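Local coordinates for protein Pyrsv_gp04 (Pyrobaculum spherical virus, PDB 2VXZ) that is of unknown function but probably acts as a viral transcriptional regulator related to the helix-turn-helix proteins, at residues 133-136 against 137-141; 78-81 against 82-86; 150-153 against 154-157. All blocks are in the same frame, centred on the assembly; numbering follows the deposited sequence.

Contact 1: residues 133-136 against 137-141; sequences HLLK and MIYGE
His-133 and Met-137 meet one turn apart near the C-terminal end of helix 125-139, which is terminated by a glycine of positive phi, Gly-140. Met-137 is a selenomethionine; its SE lies 3.8 Å from CD2 of His-133 and approaches the ring obliquely, in a sulfur-aromatic contact. The same imidazole meets Phe-59 edge-to-face, which places this side of the helix against strand 55-59. The carbonyl O of His-133 accepts from the N of Met-137 in the regular helical pattern.

Leu-134 follows on the buried side. Its CG is 4.1 Å from CD1 of Ile-138, and both side chains press on Val-83 of helix 69-89. Leu-135 sends CD2 to the ring of Tyr-139, coming to 3.8 Å from CE2 at the edge and in the ring plane. One face of this ring is covered by CG2 of Ile-138, 3.4 Å above its centre, and Tyr-151 of strand 151-152 packs nearby. The O of Leu-135 takes a bond from the N of Tyr-139 (2.9 Å), which lies almost in line with the carbonyl bond, and a weak one from the N of Ile-138.

The carbonyl of Lys-136 takes the last i to i+4 bond of this stretch, from the N of Gly-140 well above the carbonyl plane, after which the chain turns away. With CG roughly anti to the backbone N (chi1 -152°), the Lys-136 side chain is laid along the O of Gly-140 and carries the ammonium group to the carboxylate of Glu-141. That salt bridge is long, NZ to OE1 3.4 Å, and CE is closer to the same oxygen at 3.1 Å.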
ATOM      1  N   HIS A 133       4.898   3.571  -7.806  1.00 21.78           N
ATOM      2  CA  HIS A 133       3.569   3.505  -8.396  1.00 21.86           C
ATOM      3  C   HIS A 133       2.682   4.638  -7.870  1.00 21.64           C
ATOM      4  O   HIS A 133       1.950   5.278  -8.635  1.00 22.51           O
ATOM      5  CB  HIS A 133       2.934   2.148  -8.106  1.00 22.18           C
ATOM      6  CG  HIS A 133       1.643   1.941  -8.823  1.00 22.91           C
ATOM      7  ND1 HIS A 133       1.581   1.576 -10.152  1.00 26.05           N
ATOM      8  CD2 HIS A 133       0.366   2.078  -8.406  1.00 23.93           C
ATOM      9  CE1 HIS A 133       0.315   1.482 -10.512  1.00 25.25           C
ATOM     10  NE2 HIS A 133      -0.442   1.790  -9.475  1.00 24.45           N
ATOM     11  N   LEU A 134       2.776   4.892  -6.568  1.00 21.19           N
ATOM     12  CA  LEU A 134       2.027   5.965  -5.916  1.00 21.33           C
ATOM     13  C   LEU A 134       2.449   7.318  -6.481  1.00 21.25           C
ATOM     14  O   LEU A 134       1.605   8.179  -6.786  1.00 21.10           O
ATOM     15  CB  LEU A 134       2.258   5.916  -4.397  1.00 21.43           C
ATOM     16  CG  LEU A 134       1.516   6.924  -3.503  1.00 21.66           C
ATOM     17  CD1 LEU A 134      -0.001   6.908  -3.739  1.00 21.11           C
ATOM     18  CD2 LEU A 134       1.833   6.691  -2.019  1.00 21.02           C
ATOM     19  N   LEU A 135       3.754   7.528  -6.608  1.00 21.32           N
ATOM     20  CA  LEU A 135       4.243   8.809  -7.122  1.00 21.47           C
ATOM     21  C   LEU A 135       3.772   9.030  -8.557  1.00 22.08           C
ATOM     22  O   LEU A 135       3.398  10.140  -8.945  1.00 21.45           O
ATOM     23  CB  LEU A 135       5.768   8.913  -7.034  1.00 21.40           C
ATOM     24  CG  LEU A 135       6.365   9.113  -5.651  1.00 21.10           C
ATOM     25  CD1 LEU A 135       7.876   8.996  -5.680  1.00 21.23           C
ATOM     26  CD2 LEU A 135       5.967  10.455  -5.048  1.00 20.56           C
ATOM     27  N   LYS A 136       3.773   7.979  -9.350  1.00 22.75           N
ATOM     28  CA  LYS A 136       3.347   8.101 -10.741  1.00 24.61           C
ATOM     29  C   LYS A 136       1.856   8.439 -10.835  1.00 24.12           C
ATOM     30  O   LYS A 136       1.414   9.152 -11.753  1.00 23.66           O
ATOM     31  CB  LYS A 136       3.676   6.800 -11.468  1.00 24.23           C
ATOM     32  CG  LYS A 136       3.936   6.922 -12.933  1.00 27.56           C
ATOM     33  CD  LYS A 136       4.475   5.601 -13.454  1.00 27.38           C
ATOM     34  CE  LYS A 136       5.730   5.804 -14.270  1.00 30.02           C
ATOM     35  NZ  LYS A 136       6.190   4.529 -14.896  0.50 30.06           N
HETATM   36  N   MSE A 137       1.069   7.925  -9.891  1.00 24.76           N
HETATM   37  CA  MSE A 137      -0.369   8.230  -9.841  1.00 25.77           C
HETATM   38  C   MSE A 137      -0.636   9.697  -9.528  1.00 24.43           C
HETATM   39  O   MSE A 137      -1.617  10.265 -10.005  1.00 24.11           O
HETATM   40  CB  MSE A 137      -1.076   7.379  -8.797  1.00 25.77           C
HETATM   41  CG  MSE A 137      -1.169   5.943  -9.183  1.00 27.53           C
HETATM   42 SE   MSE A 137      -1.991   4.923  -7.742  1.00 38.25          SE
HETATM   43  CE  MSE A 137      -3.240   6.219  -7.143  1.00 21.30           C
ATOM     44  N   ILE A 138       0.246  10.302  -8.727  1.00 23.02           N
ATOM     45  CA  ILE A 138       0.082  11.672  -8.278  1.00 23.13           C
ATOM     46  C   ILE A 138       0.643  12.697  -9.277  1.00 22.80           C
ATOM     47  O   ILE A 138       0.007  13.729  -9.542  1.00 21.89           O
ATOM     48  CB  ILE A 138       0.749  11.896  -6.905  1.00 22.79           C
ATOM     49  CG1 ILE A 138       0.162  10.954  -5.847  1.00 23.08           C
ATOM     50  CG2 ILE A 138       0.595  13.348  -6.477  1.00 21.97           C
ATOM     51  CD1 ILE A 138       0.959  10.898  -4.558  1.00 23.70           C
ATOM     52  N   TYR A 139       1.830  12.407  -9.816  1.00 22.94           N
ATOM     53  CA  TYR A 139       2.640  13.379 -10.562  1.00 22.68           C
ATOM     54  C   TYR A 139       2.814  13.011 -12.040  1.00 22.98           C
ATOM     55  O   TYR A 139       3.431  13.768 -12.804  1.00 23.64           O
ATOM     56  CB  TYR A 139       4.028  13.538  -9.886  1.00 22.72           C
ATOM     57  CG  TYR A 139       3.935  14.025  -8.446  1.00 21.77           C
ATOM     58  CD1 TYR A 139       3.501  15.311  -8.160  1.00 21.05           C
ATOM     59  CD2 TYR A 139       4.251  13.192  -7.380  1.00 22.25           C
ATOM     60  CE1 TYR A 139       3.397  15.757  -6.855  1.00 22.39           C
ATOM     61  CE2 TYR A 139       4.135  13.631  -6.067  1.00 22.03           C
ATOM     62  CZ  TYR A 139       3.704  14.911  -5.811  1.00 22.45           C
ATOM     63  OH  TYR A 139       3.554  15.367  -4.514  1.00 23.60           O
ATOM     64  N   GLY A 140       2.286  11.866 -12.458  1.00 22.05           N
ATOM     65  CA  GLY A 140       2.445  11.414 -13.838  1.00 22.49           C
ATOM     66  C   GLY A 140       3.814  10.810 -14.085  1.00 22.01           C
ATOM     67  O   GLY A 140       4.560  10.543 -13.144  1.00 22.22           O
ATOM     68  N   GLU A 141       4.151  10.615 -15.357  1.00 21.74           N
ATOM     69  CA  GLU A 141       5.411   9.969 -15.718  1.00 21.76           C
ATOM     70  C   GLU A 141       6.606  10.778 -15.241  1.00 21.07           C
ATOM     71  O   GLU A 141       6.593  12.003 -15.307  1.00 21.31           O
ATOM     72  CB  GLU A 141       5.511   9.772 -17.222  1.00 22.00           C
ATOM     73  CG  GLU A 141       4.448   8.880 -17.796  1.00 24.65           C
ATOM     74  CD  GLU A 141       4.546   7.470 -17.302  1.00 27.82           C
ATOM     75  OE1 GLU A 141       5.675   6.948 -17.197  1.00 31.70           O
ATOM     76  OE2 GLU A 141       3.493   6.880 -17.005  1.00 30.67           O
TER

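Contact 2: residues 78-81 against 82-86; sequences GMIR and EVERL
Glu-84 has CG beside its backbone N (chi1 -65°) and runs on extended, while CG2 of Ile-80 is anti to the backbone N of its own residue; with these settings the two branches run abreast, one turn apart in helix 69-89. The touching atoms are CG2 of Ile-80 and OE1 of Glu-84, at 3.7 Å, an apolar methyl beside a carboxylate oxygen. The strongest polar partner of that carboxylate is elsewhere: its OE2 forms a salt bridge with Arg-156. The backbone supplies four regular i to i+4 bonds, from Glu-82 N to Gly-78 O through to Arg-85 N to Arg-81 O, the last the shortest at 2.8 Å.

On another side of the helix, chi1 of Glu-82 (-71°) sets CG 3.4 Å from the O of Gly-78, and a bend at chi2 then curls the carboxylate back. NH2 of Arg-85 donates to OE1 of Glu-82 across 2.9 Å with an N-H...O angle of 159°, an i to i+3 salt bridge. The oxygen lies in the plane of the guanidinium group, yet is itself met from above the carboxylate plane. NH2 of Arg-85 has a second acidic partner in Asp-107, whereas OE2 of Glu-82 bonds Gln-109 of helix 108-115. The network therefore ties the helix to its neighbour, and the grip on both oxygens probably fixes the rotation of the Glu-82 carboxylate. A water donates weakly to both Gly-78 O and Glu-82 OE2.

Inward, Val-83 and Met-79 face helix 125-139, and Val-83 CG2 is 3.3 Å from the O of Met-79. A bend at chi3 folds Arg-81 back over the bare backbone of Gly-78, whose CA lies 3.6 Å above the guanidinium plane of Arg-81, offset to its rim near NH2.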
ATOM      1  N   GLY A  78      -6.133   8.805   1.041  1.00 23.34           N
ATOM      2  CA  GLY A  78      -5.288   8.923   2.226  1.00 23.54           C
ATOM      3  C   GLY A  78      -3.809   8.909   1.910  1.00 23.31           C
ATOM      4  O   GLY A  78      -3.051   9.725   2.433  1.00 23.27           O
HETATM    5  N   MSE A  79      -3.385   7.980   1.051  1.00 23.28           N
HETATM    6  CA  MSE A  79      -1.971   7.892   0.670  1.00 24.40           C
HETATM    7  C   MSE A  79      -1.546   9.159  -0.048  1.00 23.60           C
HETATM    8  O   MSE A  79      -0.445   9.675   0.174  1.00 22.74           O
HETATM    9  CB  MSE A  79      -1.724   6.673  -0.214  1.00 24.37           C
HETATM   10  CG  MSE A  79      -1.905   5.375   0.519  1.00 25.37           C
HETATM   11 SE   MSE A  79      -1.252   3.893  -0.544  1.00 32.08          SE
HETATM   12  CE  MSE A  79      -2.543   3.931  -1.974  1.00 26.91           C
ATOM     13  N   ILE A  80      -2.421   9.665  -0.902  1.00 23.54           N
ATOM     14  CA  ILE A  80      -2.124  10.889  -1.652  1.00 24.24           C
ATOM     15  C   ILE A  80      -1.990  12.096  -0.732  1.00 23.98           C
ATOM     16  O   ILE A  80      -1.040  12.860  -0.856  1.00 23.78           O
ATOM     17  CB  ILE A  80      -3.158  11.137  -2.762  1.00 24.03           C
ATOM     18  CG1 ILE A  80      -3.044  10.037  -3.826  1.00 24.74           C
ATOM     19  CG2 ILE A  80      -2.909  12.474  -3.430  1.00 23.80           C
ATOM     20  CD1 ILE A  80      -4.063  10.139  -4.924  1.00 24.77           C
ATOM     21  N   ARG A  81      -2.911  12.247   0.214  1.00 24.25           N
ATOM     22  CA  ARG A  81      -2.842  13.350   1.175  1.00 25.13           C
ATOM     23  C   ARG A  81      -1.557  13.313   1.994  1.00 24.66           C
ATOM     24  O   ARG A  81      -0.965  14.362   2.261  1.00 24.24           O
ATOM     25  CB  ARG A  81      -4.058  13.352   2.105  1.00 25.30           C
ATOM     26  CG  ARG A  81      -5.363  13.721   1.413  1.00 27.55           C
ATOM     27  CD  ARG A  81      -6.464  14.019   2.410  1.00 28.94           C
ATOM     28  NE  ARG A  81      -6.727  12.882   3.288  1.00 32.16           N
ATOM     29  CZ  ARG A  81      -7.602  11.900   3.056  1.00 32.77           C
ATOM     30  NH1 ARG A  81      -8.351  11.877   1.956  0.50 33.50           N
ATOM     31  NH2 ARG A  81      -7.724  10.927   3.946  1.00 33.49           N
ATOM     32  N   GLU A  82      -1.132  12.112   2.392  1.00 24.41           N
ATOM     33  CA  GLU A  82       0.095  11.960   3.163  1.00 24.54           C
ATOM     34  C   GLU A  82       1.311  12.338   2.337  1.00 23.88           C
ATOM     35  O   GLU A  82       2.151  13.072   2.817  1.00 23.17           O
ATOM     36  CB  GLU A  82       0.259  10.546   3.719  1.00 24.76           C
ATOM     37  CG  GLU A  82      -0.699  10.224   4.843  1.00 27.45           C
ATOM     38  CD  GLU A  82      -0.384  10.976   6.119  1.00 31.03           C
ATOM     39  OE1 GLU A  82       0.691  10.745   6.693  1.00 33.97           O
ATOM     40  OE2 GLU A  82      -1.196  11.818   6.539  1.00 35.78           O
ATOM     41  N   VAL A  83       1.408  11.842   1.097  1.00 23.13           N
ATOM     42  CA  VAL A  83       2.521  12.232   0.223  1.00 23.36           C
ATOM     43  C   VAL A  83       2.535  13.757   0.042  1.00 23.47           C
ATOM     44  O   VAL A  83       3.580  14.398   0.175  1.00 23.20           O
ATOM     45  CB  VAL A  83       2.478  11.525  -1.153  1.00 23.12           C
ATOM     46  CG1 VAL A  83       3.572  12.094  -2.101  1.00 22.43           C
ATOM     47  CG2 VAL A  83       2.627  10.011  -0.981  1.00 23.36           C
ATOM     48  N   GLU A  84       1.381  14.343  -0.237  1.00 23.58           N
ATOM     49  CA  GLU A  84       1.328  15.776  -0.510  1.00 24.55           C
ATOM     50  C   GLU A  84       1.632  16.596   0.728  1.00 24.54           C
ATOM     51  O   GLU A  84       2.237  17.669   0.620  1.00 25.51           O
ATOM     52  CB  GLU A  84      -0.022  16.163  -1.113  1.00 23.98           C
ATOM     53  CG  GLU A  84      -0.230  15.530  -2.481  1.00 25.91           C
ATOM     54  CD  GLU A  84      -1.221  16.269  -3.303  1.00 27.31           C
ATOM     55  OE1 GLU A  84      -2.426  16.163  -2.995  1.00 28.06           O
ATOM     56  OE2 GLU A  84      -0.778  16.971  -4.246  1.00 32.68           O
ATOM     57  N   ARG A  85       1.252  16.096   1.906  1.00 24.69           N
ATOM     58  CA  ARG A  85       1.628  16.769   3.163  1.00 24.79           C
ATOM     59  C   ARG A  85       3.151  16.780   3.352  1.00 24.18           C
ATOM     60  O   ARG A  85       3.744  17.811   3.722  1.00 24.17           O
ATOM     61  CB  ARG A  85       0.956  16.122   4.373  1.00 24.79           C
ATOM     62  CG  ARG A  85       1.312  16.810   5.691  1.00 25.63           C
ATOM     63  CD  ARG A  85       0.591  16.228   6.862  1.00 26.32           C
ATOM     64  NE  ARG A  85       0.915  14.824   7.031  1.00 27.54           N
ATOM     65  CZ  ARG A  85       2.018  14.353   7.614  1.00 28.89           C
ATOM     66  NH1 ARG A  85       2.939  15.164   8.119  1.00 30.05           N
ATOM     67  NH2 ARG A  85       2.190  13.048   7.702  1.00 28.81           N
ATOM     68  N   LEU A  86       3.779  15.633   3.119  1.00 24.39           N
ATOM     69  CA  LEU A  86       5.231  15.531   3.246  1.00 24.11           C
ATOM     70  C   LEU A  86       5.949  16.415   2.212  1.00 24.39           C
ATOM     71  O   LEU A  86       6.989  17.015   2.509  1.00 24.54           O
ATOM     72  CB  LEU A  86       5.688  14.079   3.129  1.00 23.86           C
ATOM     73  CG  LEU A  86       5.197  13.113   4.197  1.00 24.76           C
ATOM     74  CD1 LEU A  86       5.574  11.657   3.825  1.00 23.53           C
ATOM     75  CD2 LEU A  86       5.708  13.500   5.580  1.00 25.75           C
TER
HETATM   76  O   HOH W   1      -4.172  10.220   5.635  1.00 43.08           O

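Contact 3: residues 150-153 against 154-157; sequences VYLT and ANRK
Leu-152 and Asn-155 are joined where strand 151-152 ends and the chain coils into a short 3-10 turn. Two backbone hydrogen bonds of the i to i+3 kind define it: the N of Asn-155 donates to the O of Leu-152 at 3.0 Å, and the N of Arg-156 to the O of Thr-153 at 3.1 Å. Both donors sit well above the carbonyl plane of their acceptor, as the tight coil demands, although each N-H points fairly directly at its oxygen.

Looser contacts surround this backbone core. CB of Asn-155 rests 3.4 Å from the O of Leu-152, and ND2 of Asn-155 is 4.2 Å from CD1 of Leu-152. CB of Arg-156 sits 3.6 Å from the O of Thr-153.

Polar side chains link the turn to the rest of the fold. OG1 of Thr-153, held between its backbone N and carbonyl carbon (chi1 57°), hydrogen-bonds the O of Leu-92. Arg-156 is extended, and its NE forms a salt bridge with OE2 of Glu-84 on helix 69-89. Just before the turn, Tyr-151 packs on helix 125-139 and its OH bonds OD1 of Asn-132.

Main-chain bonds also join the stretch to its neighbours, Thr-153 to Lys-93 and Lys-157 to Ile-138. The shape of the turn itself is thus set by its two main-chain bonds.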
ATOM      1  N   VAL A 150      12.796  10.280 -10.800  1.00 22.01           N
ATOM      2  CA  VAL A 150      12.572  11.585 -10.208  1.00 21.27           C
ATOM      3  C   VAL A 150      11.343  12.247 -10.846  1.00 21.04           C
ATOM      4  O   VAL A 150      11.248  12.362 -12.065  1.00 20.87           O
ATOM      5  CB  VAL A 150      13.813  12.500 -10.340  1.00 21.28           C
ATOM      6  CG1 VAL A 150      13.558  13.819  -9.642  1.00 20.92           C
ATOM      7  CG2 VAL A 150      15.041  11.803  -9.729  1.00 20.71           C
ATOM      8  N   TYR A 151      10.414  12.658  -9.987  1.00 20.96           N
ATOM      9  CA  TYR A 151       9.126  13.254 -10.367  1.00 20.49           C
ATOM     10  C   TYR A 151       9.154  14.732 -10.029  1.00 20.52           C
ATOM     11  O   TYR A 151       9.639  15.103  -8.972  1.00 20.63           O
ATOM     12  CB  TYR A 151       7.984  12.577  -9.576  1.00 19.85           C
ATOM     13  CG  TYR A 151       7.813  11.127  -9.956  1.00 19.45           C
ATOM     14  CD1 TYR A 151       6.947  10.764 -10.976  1.00 20.11           C
ATOM     15  CD2 TYR A 151       8.576  10.124  -9.359  1.00 20.81           C
ATOM     16  CE1 TYR A 151       6.822   9.425 -11.375  1.00 19.71           C
ATOM     17  CE2 TYR A 151       8.457   8.786  -9.756  1.00 19.23           C
ATOM     18  CZ  TYR A 151       7.567   8.448 -10.758  1.00 18.39           C
ATOM     19  OH  TYR A 151       7.456   7.130 -11.171  1.00 18.82           O
ATOM     20  N   LEU A 152       8.614  15.559 -10.919  1.00 20.69           N
ATOM     21  CA  LEU A 152       8.497  16.992 -10.683  1.00 20.33           C
ATOM     22  C   LEU A 152       7.182  17.234  -9.972  1.00 21.10           C
ATOM     23  O   LEU A 152       6.122  16.869 -10.489  1.00 20.11           O
ATOM     24  CB  LEU A 152       8.528  17.763 -12.004  1.00 20.70           C
ATOM     25  CG  LEU A 152       9.788  17.604 -12.844  1.00 20.33           C
ATOM     26  CD1 LEU A 152       9.623  18.302 -14.197  1.00 20.16           C
ATOM     27  CD2 LEU A 152      11.003  18.151 -12.085  1.00 20.83           C
ATOM     28  N   THR A 153       7.242  17.845  -8.794  1.00 21.45           N
ATOM     29  CA  THR A 153       6.012  18.076  -8.021  1.00 21.78           C
ATOM     30  C   THR A 153       5.100  19.096  -8.717  1.00 21.58           C
ATOM     31  O   THR A 153       3.875  19.040  -8.574  1.00 21.52           O
ATOM     32  CB  THR A 153       6.301  18.431  -6.541  1.00 22.34           C
ATOM     33  OG1 THR A 153       7.140  19.592  -6.463  1.00 23.58           O
ATOM     34  CG2 THR A 153       6.956  17.235  -5.813  1.00 21.81           C
ATOM     35  N   ALA A 154       5.678  19.977  -9.545  1.00 21.77           N
ATOM     36  CA  ALA A 154       4.866  20.875 -10.396  1.00 22.29           C
ATOM     37  C   ALA A 154       3.903  20.159 -11.357  1.00 22.45           C
ATOM     38  O   ALA A 154       2.969  20.774 -11.881  1.00 22.21           O
ATOM     39  CB  ALA A 154       5.787  21.795 -11.198  1.00 21.64           C
ATOM     40  N   ASN A 155       4.146  18.878 -11.634  1.00 23.24           N
ATOM     41  CA  ASN A 155       3.305  18.100 -12.544  1.00 24.09           C
ATOM     42  C   ASN A 155       2.134  17.380 -11.847  1.00 25.18           C
ATOM     43  O   ASN A 155       1.495  16.515 -12.457  1.00 24.79           O
ATOM     44  CB  ASN A 155       4.156  17.069 -13.309  1.00 23.94           C
ATOM     45  CG  ASN A 155       5.012  17.685 -14.384  1.00 24.39           C
ATOM     46  OD1 ASN A 155       4.986  18.902 -14.603  1.00 26.53           O
ATOM     47  ND2 ASN A 155       5.772  16.842 -15.093  1.00 23.96           N
ATOM     48  N   ARG A 156       1.864  17.736 -10.586  1.00 26.45           N
ATOM     49  CA  ARG A 156       0.719  17.201  -9.835  1.00 27.91           C
ATOM     50  C   ARG A 156      -0.546  17.098 -10.695  1.00 28.71           C
ATOM     51  O   ARG A 156      -0.964  18.083 -11.310  1.00 28.74           O
ATOM     52  CB  ARG A 156       0.436  18.067  -8.598  1.00 27.93           C
ATOM     53  CG  ARG A 156      -0.724  17.573  -7.726  1.00 28.40           C
ATOM     54  CD  ARG A 156      -1.279  18.684  -6.840  1.00 30.24           C
ATOM     55  NE  ARG A 156      -2.366  18.208  -5.976  1.00 31.75           N
ATOM     56  CZ  ARG A 156      -3.611  18.683  -5.936  1.00 33.86           C
ATOM     57  NH1 ARG A 156      -4.022  19.681  -6.721  1.00 35.76           N
ATOM     58  NH2 ARG A 156      -4.472  18.138  -5.084  1.00 34.49           N
ATOM     59  N   LYS A 157      -1.118  15.888 -10.710  1.00 30.13           N
ATOM     60  CA  LYS A 157      -2.314  15.481 -11.460  1.00 31.15           C
ATOM     61  C   LYS A 157      -1.956  14.726 -12.747  1.00 31.98           C
ATOM     62  O   LYS A 157      -1.679  13.516 -12.712  1.00 33.19           O
ATOM     63  CB  LYS A 157      -3.260  16.640 -11.750  1.00 31.79           C
ATOM     64  CG  LYS A 157      -4.573  16.178 -12.333  1.00 31.88           C
ATOM     65  CD  LYS A 157      -5.703  17.169 -12.087  1.00 33.06           C
ATOM     66  CE  LYS A 157      -7.037  16.473 -12.096  1.00 35.48           C
ATOM     67  NZ  LYS A 157      -7.122  15.400 -11.067  1.00 36.63           N
TER

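Overall arrangement
Along the chain the three contacts come in series, contact 2 first, then contact 1, then contact 3; none nests in or crosses another, and each is a local turn that closes no long loop. Contact 2 lies in helix 69-89 and contact 1 at the end of helix 125-139, and the two helices pack directly: Val-83 CG2 is 3.6 Å from Leu-134 CD2, with Ile-80 meeting Ile-138 nearby. After the loop beyond helix 125-139, contact 3 brings the end of the modelled chain back. Lys-157 N lies 2.7 Å from Ile-138 O, a probable hydrogen bond, and contacts 2 and 3 are joined by Arg-156 NE and Glu-84 OE2, 2.7 Å apart.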